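Local coordinates for protein L-lactate dehydrogenase (PDB 4UUL) that belongs to the lactate/malate dehydrogenase superfamily and probably reduces 2-keto acids such as pyruvate or oxaloacetate with NADH as cofactor, at residues H214-V217 and F218-F222; L157-N160 and R161-E165; P44-N47 and R48-A51; A13-I16 and G17-L20; N135-I138 and A139-H142. The protein carries 1 engineered substitution. All coordinates share one frame; numbering follows the deposited sequence.

Contact 1. Residues H214-V217 and F218-F222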
loop_
_atom_site.group_PDB
_atom_site.type_symbol
_atom_site.label_atom_id
_atom_site.label_comp_id
_atom_site.label_asym_id
_atom_site.label_seq_id
_atom_site.Cartn_x
_atom_site.Cartn_y
_atom_site.Cartn_z
ATOM N N HIS B 214 15.981 -25.174 -23.319
ATOM C CA HIS B 214 16.732 -24.079 -23.879
ATOM C C HIS B 214 15.812 -23.051 -24.507
ATOM O O HIS B 214 16.054 -21.847 -24.383
ATOM C CB HIS B 214 17.704 -24.633 -24.927
ATOM C CG HIS B 214 18.370 -23.573 -25.737
ATOM N ND1 HIS B 214 17.798 -23.036 -26.872
ATOM C CD2 HIS B 214 19.554 -22.939 -25.575
ATOM C CE1 HIS B 214 18.592 -22.104 -27.361
ATOM N NE2 HIS B 214 19.664 -22.026 -26.594
ATOM N N ASP B 215 14.764 -23.508 -25.185
ATOM C CA ASP B 215 13.870 -22.581 -25.886
ATOM C C ASP B 215 13.067 -21.726 -24.914
ATOM O O ASP B 215 12.761 -20.575 -25.203
ATOM C CB ASP B 215 12.907 -23.337 -26.803
ATOM C CG ASP B 215 13.625 -24.022 -27.973
ATOM O OD1 ASP B 215 14.749 -23.594 -28.315
ATOM O OD2 ASP B 215 13.052 -24.978 -28.540
ATOM N N TYR B 216 12.729 -22.299 -23.768
ATOM C CA TYR B 216 12.152 -21.538 -22.690
ATOM C C TYR B 216 13.141 -20.507 -22.156
ATOM O O TYR B 216 12.876 -19.300 -22.152
ATOM C CB TYR B 216 11.665 -22.452 -21.557
ATOM C CG TYR B 216 11.129 -21.617 -20.412
ATOM C CD1 TYR B 216 9.835 -21.115 -20.449
ATOM C CD2 TYR B 216 11.939 -21.271 -19.336
ATOM C CE1 TYR B 216 9.357 -20.296 -19.412
ATOM C CE2 TYR B 216 11.486 -20.473 -18.309
ATOM C CZ TYR B 216 10.188 -19.979 -18.349
ATOM O OH TYR B 216 9.768 -19.174 -17.304
ATOM N N VAL B 217 14.289 -20.980 -21.683
ATOM C CA VAL B 217 15.257 -20.094 -21.023
ATOM C C VAL B 217 15.690 -18.940 -21.895
ATOM O O VAL B 217 15.702 -17.789 -21.432
ATOM C CB VAL B 217 16.508 -20.885 -20.556
ATOM C CG1 VAL B 217 17.568 -19.958 -20.024
ATOM C CG2 VAL B 217 16.102 -21.953 -19.530
ATOM N N PHE B 218 16.055 -19.230 -23.142
ATOM C CA PHE B 218 16.731 -18.246 -23.977
ATOM C C PHE B 218 15.849 -17.659 -25.072
ATOM O O PHE B 218 16.345 -16.997 -25.984
ATOM C CB PHE B 218 17.990 -18.871 -24.590
ATOM C CG PHE B 218 19.005 -19.269 -23.564
ATOM C CD1 PHE B 218 19.781 -18.292 -22.906
ATOM C CD2 PHE B 218 19.179 -20.614 -23.244
ATOM C CE1 PHE B 218 20.711 -18.677 -21.940
ATOM C CE2 PHE B 218 20.090 -21.004 -22.271
ATOM C CZ PHE B 218 20.860 -20.054 -21.620
ATOM N N ASP B 219 14.544 -17.876 -24.980
ATOM C CA ASP B 219 13.620 -17.168 -25.842
ATOM C C ASP B 219 12.288 -16.810 -25.161
ATOM O O ASP B 219 11.991 -15.626 -24.937
ATOM C CB ASP B 219 13.353 -17.970 -27.102
ATOM C CG ASP B 219 12.601 -17.164 -28.119
ATOM O OD1 ASP B 219 13.234 -16.280 -28.745
ATOM O OD2 ASP B 219 11.375 -17.373 -28.259
ATOM N N THR B 220 11.490 -17.818 -24.827
ATOM C CA THR B 220 10.176 -17.588 -24.235
ATOM C C THR B 220 10.236 -16.761 -22.948
ATOM O O THR B 220 9.416 -15.846 -22.748
ATOM C CB THR B 220 9.505 -18.906 -23.848
ATOM O OG1 THR B 220 9.412 -19.754 -24.994
ATOM C CG2 THR B 220 8.108 -18.647 -23.269
ATOM N N PHE B 221 11.162 -17.103 -22.059
ATOM C CA PHE B 221 11.211 -16.484 -20.746
ATOM C C PHE B 221 11.364 -14.964 -20.893
ATOM O O PHE B 221 10.569 -14.216 -20.338
ATOM C CB PHE B 221 12.318 -17.125 -19.924
ATOM C CG PHE B 221 12.702 -16.352 -18.723
ATOM C CD1 PHE B 221 11.917 -16.351 -17.590
ATOM C CD2 PHE B 221 13.888 -15.671 -18.718
ATOM C CE1 PHE B 221 12.315 -15.604 -16.480
ATOM C CE2 PHE B 221 14.288 -14.975 -17.634
ATOM C CZ PHE B 221 13.501 -14.905 -16.534
ATOM N N PHE B 222 12.315 -14.494 -21.694
ATOM C CA PHE B 222 12.494 -13.029 -21.818
ATOM C C PHE B 222 11.295 -12.369 -22.483
ATOM O O PHE B 222 10.939 -11.206 -22.182
ATOM C CB PHE B 222 13.777 -12.664 -22.577
ATOM C CG PHE B 222 14.044 -11.171 -22.649
ATOM C CD1 PHE B 222 14.416 -10.467 -21.524
ATOM C CD2 PHE B 222 13.916 -10.482 -23.847
ATOM C CE1 PHE B 222 14.677 -9.110 -21.585
ATOM C CE2 PHE B 222 14.176 -9.129 -23.907
ATOM C CZ PHE B 222 14.551 -8.443 -22.766
HETATM O O HOH W 1 14.688 -15.712 -22.684
#
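His214 and Phe218 close the first turn of helix 214-236 in the ordinary i to i+4 way, with Phe218 N 2.9 Å from His214 O. Beyond that the spacing widens to a pi-type turn: Thr220 N reaches back five residues to Asp215 O at 3.1 Å, and Phe221 N does the same to Tyr216 O at 2.8 Å. The next pair in this series is bridged by water, which donates to Val217 O at 2.6 Å and accepts from Phe222 N at 2.8 Å; the helix is kinked here, and the water joins the pair that lacks a direct bond.

Two neighbours touch the Phe218 ring. Val217 CG1 sits over its centre in a CH-pi contact, 3.5 Å from Phe218 CE2, while His214 CD2 lies 3.3 Å from Phe218 CD2 with the ring planes 39° apart. On another side of the helix, Phe221 CB lies over one face of the Tyr216 ring, displaced toward the rim and 3.8 Å from Tyr216 CE2. Tyr216 has its CG anti to the backbone N (chi1 177°), which carries the ring forward along the helix and brings OH to the edge of the Phe221 ring. That hydroxyl is hydrogen-bonded to Glu165 on helix 156-170, whose Ala162 and Val166 also pack on Phe221. Trp308 meets Phe218 edge-to-face, and Asp219 OD2 forms a salt bridge with Lys223.

The i to i+5 bonds make this a pi-type turn near the start of helix 214-236, which lies in the alpha/beta C-terminal domain, away from the cofactor site, and packs there against helix 156-170.

Contact 2. Residues L157-N160 and R161-E165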
loop_
_atom_site.group_PDB
_atom_site.type_symbol
_atom_site.label_atom_id
_atom_site.label_comp_id
_atom_site.label_asym_id
_atom_site.label_seq_id
_atom_site.Cartn_x
_atom_site.Cartn_y
_atom_site.Cartn_z
ATOM N N LEU B 157 11.849 -4.584 -9.859
ATOM C CA LEU B 157 10.588 -5.026 -10.407
ATOM C C LEU B 157 10.813 -6.160 -11.389
ATOM O O LEU B 157 10.081 -7.169 -11.371
ATOM C CB LEU B 157 9.814 -3.898 -11.072
ATOM C CG LEU B 157 8.493 -4.218 -11.746
ATOM C CD1 LEU B 157 7.513 -4.930 -10.788
ATOM C CD2 LEU B 157 7.890 -2.993 -12.351
ATOM N N ASP B 158 11.786 -5.994 -12.268
ATOM C CA ASP B 158 12.068 -7.036 -13.235
ATOM C C ASP B 158 12.605 -8.308 -12.588
ATOM O O ASP B 158 12.246 -9.427 -12.986
ATOM C CB ASP B 158 13.063 -6.519 -14.253
ATOM C CG ASP B 158 12.658 -5.187 -14.766
ATOM O OD1 ASP B 158 12.942 -4.118 -14.102
ATOM O OD2 ASP B 158 12.064 -5.229 -15.858
ATOM N N GLN B 159 13.423 -8.144 -11.552
ATOM C CA GLN B 159 13.885 -9.306 -10.820
ATOM C C GLN B 159 12.717 -10.063 -10.187
ATOM O O GLN B 159 12.639 -11.284 -10.275
ATOM C CB GLN B 159 14.924 -8.928 -9.748
ATOM C CG GLN B 159 15.346 -10.138 -8.959
ATOM C CD GLN B 159 16.496 -9.894 -8.009
ATOM O OE1 GLN B 159 17.531 -9.395 -8.443
ATOM N NE2 GLN B 159 16.392 -10.343 -6.780
ATOM N N ASN B 160 11.819 -9.348 -9.529
ATOM C CA ASN B 160 10.665 -9.958 -8.885
ATOM C C ASN B 160 9.797 -10.668 -9.912
ATOM O O ASN B 160 9.329 -11.794 -9.652
ATOM C CB ASN B 160 9.881 -8.943 -8.045
ATOM C CG ASN B 160 10.611 -8.574 -6.783
ATOM O OD1 ASN B 160 11.421 -9.341 -6.261
ATOM N ND2 ASN B 160 10.289 -7.421 -6.251
ATOM N N ARG B 161 9.565 -10.034 -11.057
ATOM C CA ARG B 161 8.819 -10.675 -12.121
ATOM C C ARG B 161 9.466 -11.985 -12.520
ATOM O O ARG B 161 8.787 -12.997 -12.768
ATOM C CB ARG B 161 8.693 -9.799 -13.354
ATOM C CG ARG B 161 7.728 -8.681 -13.194
ATOM C CD ARG B 161 7.791 -7.707 -14.315
ATOM N NE ARG B 161 6.739 -6.712 -14.254
ATOM C CZ ARG B 161 6.759 -5.556 -14.877
ATOM N NH1 ARG B 161 7.863 -5.191 -15.567
ATOM N NH2 ARG B 161 5.723 -4.775 -14.738
ATOM N N ALA B 162 10.789 -11.954 -12.675
ATOM C CA ALA B 162 11.512 -13.136 -13.124
ATOM C C ALA B 162 11.461 -14.256 -12.112
ATOM O O ALA B 162 11.275 -15.427 -12.472
ATOM C CB ALA B 162 12.957 -12.767 -13.426
ATOM N N TYR B 163 11.562 -13.910 -10.826
ATOM C CA TYR B 163 11.453 -14.946 -9.805
ATOM C C TYR B 163 10.094 -15.634 -9.811
ATOM O O TYR B 163 10.026 -16.862 -9.720
ATOM C CB TYR B 163 11.728 -14.377 -8.396
ATOM C CG TYR B 163 13.169 -14.521 -7.936
ATOM C CD1 TYR B 163 13.604 -15.648 -7.257
ATOM C CD2 TYR B 163 14.109 -13.520 -8.184
ATOM C CE1 TYR B 163 14.921 -15.768 -6.855
ATOM C CE2 TYR B 163 15.429 -13.615 -7.783
ATOM C CZ TYR B 163 15.824 -14.758 -7.099
ATOM O OH TYR B 163 17.126 -14.902 -6.687
ATOM N N TYR B 164 9.036 -14.861 -9.901
ATOM C CA TYR B 164 7.737 -15.506 -9.874
ATOM C C TYR B 164 7.550 -16.399 -11.100
ATOM O O TYR B 164 7.058 -17.525 -11.001
ATOM C CB TYR B 164 6.655 -14.450 -9.769
ATOM C CG TYR B 164 5.350 -15.128 -9.314
ATOM C CD1 TYR B 164 4.499 -15.698 -10.240
ATOM C CD2 TYR B 164 4.995 -15.204 -7.934
ATOM C CE1 TYR B 164 3.318 -16.333 -9.881
ATOM C CE2 TYR B 164 3.806 -15.846 -7.534
ATOM C CZ TYR B 164 2.986 -16.404 -8.498
ATOM O OH TYR B 164 1.841 -16.997 -8.091
ATOM N N GLU B 165 8.002 -15.940 -12.264
ATOM C CA GLU B 165 7.819 -16.708 -13.467
ATOM C C GLU B 165 8.572 -18.023 -13.368
ATOM O O GLU B 165 8.061 -19.067 -13.715
ATOM C CB GLU B 165 8.273 -15.883 -14.675
ATOM C CG GLU B 165 8.483 -16.621 -15.941
ATOM C CD GLU B 165 7.199 -17.291 -16.478
ATOM O OE1 GLU B 165 6.077 -16.883 -16.090
ATOM O OE2 GLU B 165 7.317 -18.242 -17.289
HETATM O O HOH W 2 10.088 -6.813 -16.403
#
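Leu157 lies against Arg161 one turn further along helix 156-170. In the van der Waals part of the contact, the methyl Leu157 CD2 sits over one face of the cationic guanidinium, toward its rim and 3.7 Å from Arg161 NH2. The arginine chain is extended from CG to NE, which carries the flat group back past the leucine. Gln159 and Tyr163 run side by side, with Gln159 NE2 3.6 Å from Tyr163 CE2 and the amide and ring planes 46° apart.

Four regular i to i+4 backbone bonds carry the helix, from Arg161 N to Leu157 O (2.9 Å) through to Tyr164 N to Asn160 O (3.1 Å).

Among the polar groups, Asp158 OD2 and Arg161 NH1 are joined by a water in the guanidinium plane, 2.6 Å from OD2 and 2.9 Å from NH1. The other carboxylate oxygen, Asp158 OD1, is hydrogen-bonded to NE2 of His186, the predicted proton acceptor, consistent with the aspartate-histidine pair of lactate and malate dehydrogenases. Arg161 NE forms a salt bridge with Asp58 of the second subunit, while its NH1 reaches Asp158 through the water. The amide of Gln159 is held by Ser266 and Val264, and that of Asn160 by Gln250.

Contact 3. Residues P44-N47 and R48-A51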
loop_
_atom_site.group_PDB
_atom_site.type_symbol
_atom_site.label_atom_id
_atom_site.label_comp_id
_atom_site.label_asym_id
_atom_site.label_seq_id
_atom_site.Cartn_x
_atom_site.Cartn_y
_atom_site.Cartn_z
ATOM N N PRO B 44 -0.872 21.564 -11.796
ATOM C CA PRO B 44 -2.170 20.949 -12.109
ATOM C C PRO B 44 -2.518 19.741 -11.231
ATOM O O PRO B 44 -3.686 19.304 -11.204
ATOM C CB PRO B 44 -2.022 20.511 -13.576
ATOM C CG PRO B 44 -0.845 21.251 -14.115
ATOM C CD PRO B 44 0.033 21.603 -12.967
ATOM N N ALA B 45 -1.516 19.172 -10.558
ATOM C CA ALA B 45 -1.716 17.976 -9.753
ATOM C C ALA B 45 -1.968 18.307 -8.305
ATOM O O ALA B 45 -2.157 17.405 -7.494
ATOM C CB ALA B 45 -0.515 17.096 -9.852
ATOM N N MET B 46 -1.966 19.584 -7.962
ATOM C CA MET B 46 -1.947 19.919 -6.546
ATOM C C MET B 46 -3.240 19.574 -5.811
ATOM O O MET B 46 -3.182 19.185 -4.659
ATOM C CB MET B 46 -1.536 21.372 -6.303
ATOM C CG MET B 46 -0.034 21.570 -6.531
ATOM S SD MET B 46 1.109 20.426 -5.684
ATOM C CE MET B 46 1.174 21.193 -4.070
ATOM N N ASN B 47 -4.399 19.657 -6.455
ATOM C CA ASN B 47 -5.607 19.170 -5.777
ATOM C C ASN B 47 -5.534 17.659 -5.454
ATOM O O ASN B 47 -5.909 17.237 -4.325
ATOM C CB ASN B 47 -6.842 19.489 -6.579
ATOM C CG ASN B 47 -7.223 20.951 -6.486
ATOM O OD1 ASN B 47 -6.774 21.675 -5.590
ATOM N ND2 ASN B 47 -8.037 21.395 -7.413
ATOM N N ARG B 48 -5.018 16.861 -6.394
ATOM C CA ARG B 48 -4.853 15.449 -6.111
ATOM C C ARG B 48 -3.800 15.237 -5.005
ATOM O O ARG B 48 -3.897 14.324 -4.178
ATOM C CB ARG B 48 -4.500 14.705 -7.394
ATOM C CG ARG B 48 -4.962 13.257 -7.384
ATOM C CD ARG B 48 -4.720 12.566 -8.682
ATOM N NE ARG B 48 -4.456 11.147 -8.473
ATOM C CZ ARG B 48 -3.694 10.402 -9.275
ATOM N NH1 ARG B 48 -3.101 10.953 -10.334
ATOM N NH2 ARG B 48 -3.495 9.117 -9.008
ATOM N N LEU B 49 -2.784 16.089 -4.971
ATOM C CA LEU B 49 -1.809 15.954 -3.913
ATOM C C LEU B 49 -2.415 16.305 -2.560
ATOM O O LEU B 49 -2.146 15.619 -1.555
ATOM C CB LEU B 49 -0.557 16.796 -4.197
ATOM C CG LEU B 49 0.620 16.481 -3.281
ATOM C CD1 LEU B 49 0.891 14.969 -3.125
ATOM C CD2 LEU B 49 1.814 17.169 -3.855
ATOM N N THR B 50 -3.273 17.327 -2.524
ATOM C CA THR B 50 -3.977 17.674 -1.313
ATOM C C THR B 50 -4.825 16.479 -0.848
ATOM O O THR B 50 -4.846 16.152 0.348
ATOM C CB THR B 50 -4.812 18.920 -1.496
ATOM O OG1 THR B 50 -3.932 20.021 -1.751
ATOM C CG2 THR B 50 -5.635 19.219 -0.243
ATOM N N ALA B 51 -5.520 15.828 -1.783
ATOM C CA ALA B 51 -6.285 14.638 -1.437
ATOM C C ALA B 51 -5.399 13.564 -0.808
ATOM O O ALA B 51 -5.802 12.916 0.154
ATOM C CB ALA B 51 -7.002 14.066 -2.648
HETATM O O HOH W 3 -5.123 17.790 -9.191
HETATM O O HOH W 4 -5.133 22.000 -2.990
#
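Met46 and Leu49 meet at the start of helix 46-57, the connection between parallel strands 35-40 and 64-70 in a beta-alpha-beta unit of the Rossmann NAD-binding domain. Their side chains lie alongside each other and point the same way, with Met46 SD 3.8 Å from Leu49 CD2. The methionine chain bends at both chi2 and chi3, which folds its sulfur and CE back beside the leucine.

Three backbone bonds define the turn: Leu49 N to Ala45 O at 2.9 Å, then Thr50 N to Met46 O and Ala51 N to Asn47 O. The hydroxyl of Thr50 also approaches the Met46 carbonyl, with OG1 3.1 Å from Met46 O, although a water also lies within its reach and the single proton could serve either. That water is 2.6 Å from Thr50 OG1 and donates to Asn47 OD1 at 3.1 Å, tying the two side chains together next to the second subunit. A second water bridges Pro44 O and the backbone N of Arg48, supplying an acceptor for an amide in the first turn.

Further out, Leu49 packs on Ala12 and Met46 on Thr71, while His235 of the second subunit packs on Asn47, Thr50 and Ala51. Arg48, which contacts NADH in another structure of this protein, turns its guanidinium away toward the glycine-rich loop at Ala13 and Gly14, and leaves its CB 3.6 Å from Ala45 O.

Contact 4. Residues A13-I16 and G17-L20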
loop_
_atom_site.group_PDB
_atom_site.type_symbol
_atom_site.label_atom_id
_atom_site.label_comp_id
_atom_site.label_asym_id
_atom_site.label_seq_id
_atom_site.Cartn_x
_atom_site.Cartn_y
_atom_site.Cartn_z
ATOM N N ALA B 13 1.571 12.905 -6.660
ATOM C CA ALA B 13 0.130 12.798 -6.842
ATOM C C ALA B 13 -0.313 11.601 -7.668
ATOM O O ALA B 13 -1.490 11.304 -7.767
ATOM C CB ALA B 13 -0.403 14.066 -7.449
ATOM N N GLY B 14 0.626 10.910 -8.284
ATOM C CA GLY B 14 0.266 9.775 -9.094
ATOM C C GLY B 14 -0.003 8.539 -8.289
ATOM O O GLY B 14 0.097 8.534 -7.048
ATOM N N GLN B 15 -0.297 7.442 -8.978
ATOM C CA GLN B 15 -0.650 6.218 -8.253
ATOM C C GLN B 15 0.513 5.637 -7.442
ATOM O O GLN B 15 0.310 5.149 -6.342
ATOM C CB GLN B 15 -1.219 5.169 -9.175
ATOM C CG GLN B 15 -1.804 4.025 -8.377
ATOM C CD GLN B 15 -2.780 4.477 -7.291
ATOM O OE1 GLN B 15 -2.587 4.183 -6.126
ATOM N NE2 GLN B 15 -3.820 5.210 -7.681
ATOM N N ILE B 16 1.729 5.634 -8.021
ATOM C CA ILE B 16 2.858 5.149 -7.265
ATOM C C ILE B 16 3.033 6.020 -6.014
ATOM O O ILE B 16 3.180 5.514 -4.882
ATOM C CB ILE B 16 4.116 5.083 -8.119
ATOM C CG1 ILE B 16 3.969 3.948 -9.159
ATOM C CG2 ILE B 16 5.315 4.896 -7.243
ATOM C CD1 ILE B 16 5.050 3.942 -10.250
ATOM N N GLY B 17 2.991 7.330 -6.183
ATOM C CA GLY B 17 3.182 8.194 -5.045
ATOM C C GLY B 17 2.178 7.983 -3.930
ATOM O O GLY B 17 2.496 8.069 -2.736
ATOM N N TYR B 18 0.950 7.758 -4.352
ATOM C CA TYR B 18 -0.163 7.537 -3.424
ATOM C C TYR B 18 0.173 6.332 -2.531
ATOM O O TYR B 18 0.031 6.379 -1.286
ATOM C CB TYR B 18 -1.418 7.279 -4.220
ATOM C CG TYR B 18 -2.687 7.052 -3.427
ATOM C CD1 TYR B 18 -3.332 8.091 -2.781
ATOM C CD2 TYR B 18 -3.267 5.835 -3.381
ATOM C CE1 TYR B 18 -4.524 7.904 -2.083
ATOM C CE2 TYR B 18 -4.450 5.633 -2.728
ATOM C CZ TYR B 18 -5.071 6.660 -2.082
ATOM O OH TYR B 18 -6.264 6.408 -1.494
ATOM N N ILE B 19 0.535 5.210 -3.150
ATOM C CA ILE B 19 0.779 3.994 -2.402
ATOM C C ILE B 19 2.093 4.114 -1.592
ATOM O O ILE B 19 2.184 3.674 -0.449
ATOM C CB ILE B 19 0.764 2.722 -3.306
ATOM C CG1 ILE B 19 -0.564 2.602 -4.037
ATOM C CG2 ILE B 19 1.094 1.491 -2.510
ATOM C CD1 ILE B 19 -0.605 1.578 -5.116
ATOM N N LEU B 20 3.134 4.573 -2.279
ATOM C CA LEU B 20 4.429 4.697 -1.647
ATOM C C LEU B 20 4.415 5.563 -0.395
ATOM O O LEU B 20 5.024 5.224 0.618
ATOM C CB LEU B 20 5.392 5.240 -2.695
ATOM C CG LEU B 20 6.842 5.384 -2.397
ATOM C CD1 LEU B 20 7.482 4.034 -2.018
ATOM C CD2 LEU B 20 7.552 6.023 -3.629
#
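Gln15 curls its amide over the following turn of helix 15-25, and its OE1 comes between two side chains, 3.3 Å from Tyr18 CD2 and 3.3 Å from Ile19 CG1. The bend at chi2 (51°) makes this possible, since CG starts anti to the backbone N and the chain then folds along the helix. The amide plane stands 79° from that of the tyrosine ring, and the oxygen approaches the ring obliquely.

Gly14 is at the N-cap position, and its carbonyl accepts the first helical bond, from Tyr18 N at 2.9 Å. Gln15 O takes Ile19 N, and Ile16 O takes Leu20 N at 2.8 Å. Gly17, bare of a side chain, sets its CA close to Gly14 O.

Outside this turn, Tyr18 OH is hydrogen-bonded to Glu55 and to Ala242 N of the second subunit, while Arg236 of that subunit makes a cation-pi contact with the ring. The Ile16 side chain rests on Pro244 and Val86.

Gly11, Gly14 and Gly17 form the glycine-rich GxxGxxG turn of Rossmann dehydrogenases, and Gln15 and Ile16 contact NADH in another structure of this protein. The helix start therefore probably offers its backbone amides and positive end to the cofactor diphosphate, as in relatives.

Contact 5. Residues N135-I138 and A139-H142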
loop_
_atom_site.group_PDB
_atom_site.type_symbol
_atom_site.label_atom_id
_atom_site.label_comp_id
_atom_site.label_asym_id
_atom_site.label_seq_id
_atom_site.Cartn_x
_atom_site.Cartn_y
_atom_site.Cartn_z
ATOM N N ASN B 135 18.434 8.378 -16.947
ATOM C CA ASN B 135 18.058 9.464 -16.096
ATOM C C ASN B 135 18.959 9.565 -14.868
ATOM O O ASN B 135 19.326 10.672 -14.449
ATOM C CB ASN B 135 16.607 9.293 -15.652
ATOM C CG ASN B 135 15.604 9.504 -16.786
ATOM O OD1 ASN B 135 15.890 10.142 -17.794
ATOM N ND2 ASN B 135 14.358 9.111 -16.528
ATOM N N CYS B 136 19.294 8.401 -14.296
ATOM C CA CYS B 136 20.157 8.356 -13.136
ATOM C C CYS B 136 21.557 8.924 -13.455
ATOM O O CYS B 136 22.112 9.727 -12.724
ATOM C CB CYS B 136 20.257 6.932 -12.625
ATOM S SG CYS B 136 21.135 6.736 -11.056
ATOM N N GLU B 137 22.129 8.449 -14.560
ATOM C CA GLU B 137 23.435 8.959 -14.996
ATOM C C GLU B 137 23.403 10.475 -15.149
ATOM O O GLU B 137 24.325 11.170 -14.735
ATOM C CB GLU B 137 23.823 8.279 -16.290
ATOM C CG GLU B 137 25.152 8.710 -16.883
ATOM C CD GLU B 137 26.379 8.388 -16.092
ATOM O OE1 GLU B 137 26.397 7.379 -15.364
ATOM O OE2 GLU B 137 27.409 9.128 -16.275
ATOM N N ILE B 138 22.385 10.996 -15.843
ATOM C CA ILE B 138 22.290 12.433 -16.077
ATOM C C ILE B 138 22.167 13.172 -14.745
ATOM O O ILE B 138 22.799 14.233 -14.576
ATOM C CB ILE B 138 21.147 12.731 -17.080
ATOM C CG1 ILE B 138 21.469 12.154 -18.482
ATOM C CG2 ILE B 138 20.853 14.202 -17.158
ATOM C CD1 ILE B 138 22.721 12.725 -19.156
ATOM N N ALA B 139 21.287 12.711 -13.857
ATOM C CA ALA B 139 21.159 13.421 -12.579
ATOM C C ALA B 139 22.481 13.444 -11.847
ATOM O O ALA B 139 22.913 14.515 -11.363
ATOM C CB ALA B 139 20.109 12.783 -11.726
ATOM N N MET B 140 23.170 12.308 -11.828
ATOM C CA MET B 140 24.451 12.227 -11.141
ATOM C C MET B 140 25.483 13.172 -11.761
ATOM O O MET B 140 26.204 13.861 -11.031
ATOM C CB MET B 140 24.919 10.780 -11.174
ATOM C CG MET B 140 26.286 10.567 -10.554
ATOM S SD MET B 140 26.885 8.869 -10.643
ATOM C CE MET B 140 26.851 8.525 -12.369
ATOM N N LEU B 141 25.577 13.195 -13.085
ATOM C CA LEU B 141 26.551 14.092 -13.743
ATOM C C LEU B 141 26.325 15.549 -13.442
ATOM O O LEU B 141 27.239 16.339 -13.484
ATOM C CB LEU B 141 26.498 13.900 -15.269
ATOM C CG LEU B 141 27.098 12.571 -15.780
ATOM C CD1 LEU B 141 26.832 12.463 -17.260
ATOM C CD2 LEU B 141 28.613 12.424 -15.468
ATOM N N HIS B 142 25.076 15.899 -13.139
ATOM C CA HIS B 142 24.703 17.277 -12.883
ATOM C C HIS B 142 24.473 17.589 -11.408
ATOM O O HIS B 142 23.884 18.598 -11.076
ATOM C CB HIS B 142 23.502 17.645 -13.739
ATOM C CG HIS B 142 23.834 17.651 -15.196
ATOM N ND1 HIS B 142 23.666 16.556 -16.013
ATOM C CD2 HIS B 142 24.341 18.637 -15.984
ATOM C CE1 HIS B 142 24.074 16.849 -17.235
ATOM N NE2 HIS B 142 24.487 18.101 -17.250
#
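Asn135 to Leu141 form regular helix, with Ala139 N, Met140 N and Leu141 N each 2.9 Å from the carbonyl oxygens of Asn135, Cys136 and Glu137 respectively, and the regular helix stops at His142.

The carbonyl of Ile138, in the last turn, is doubly gripped. Ile138 O accepts from His142 ND1 at 2.9 Å and, less straight, from His142 N at 3.2 Å with an N-H...O angle of 136°; the two donors reach it from opposite faces of the carbonyl plane. The imidazole meets the oxygen in its own plane. With CG placed beside the backbone N (chi1 -66°), the ring folds back toward the helix, so that the side chain of the first non-helical residue closes the end. Ile138 CG2 runs alongside it, 3.8 Å from His142 ND1.

Glu137 supplies the other side-chain contacts. Its chain is bent at chi2, which turns the carboxylate forward along the helix, over the next turn: OE1 touches Met140 CE at 3.2 Å, and OE2 lies 3.5 Å from Leu141 CG. Each oxygen thus rests on one apolar group, while Lys324 forms only a long, weak ion pair with OE2.

Asn135 ND2 is hydrogen-bonded to Gly129 O, part of the predicted NAD site. Helix 132-141 links parallel strands 124-127 and 151-153 in a beta-alpha-beta unit: Cys136, Ala139 and Met140 pack on Phe151, Asn135 meets Asn104 and Phe108 of helix 97-118, and Ile138, Leu141 and His142 lean on the C-terminal helix 307-337.

In the fold
From the N terminus the order is contact 4, contact 3, contact 5, contact 2 and contact 1. Each closes local turns of one helix, and all run in series, with none nested or crossed. Contacts 4 and 3 belong to successive beta-alpha-beta units of the Rossmann sheet and touch, Arg48 of 3 reaching the glycine-rich loop of 4. Contact 5 follows on helix 132-141, toward the end of that sheet, its centre about 23 Å from that of contact 4. The C-terminal domain brings contacts 2 and 1 together where helices 156-170 and 214-236 meet, Phe221 packing on Ala162 and Glu165. Contacts 2, 3 and 4 also touch the second subunit.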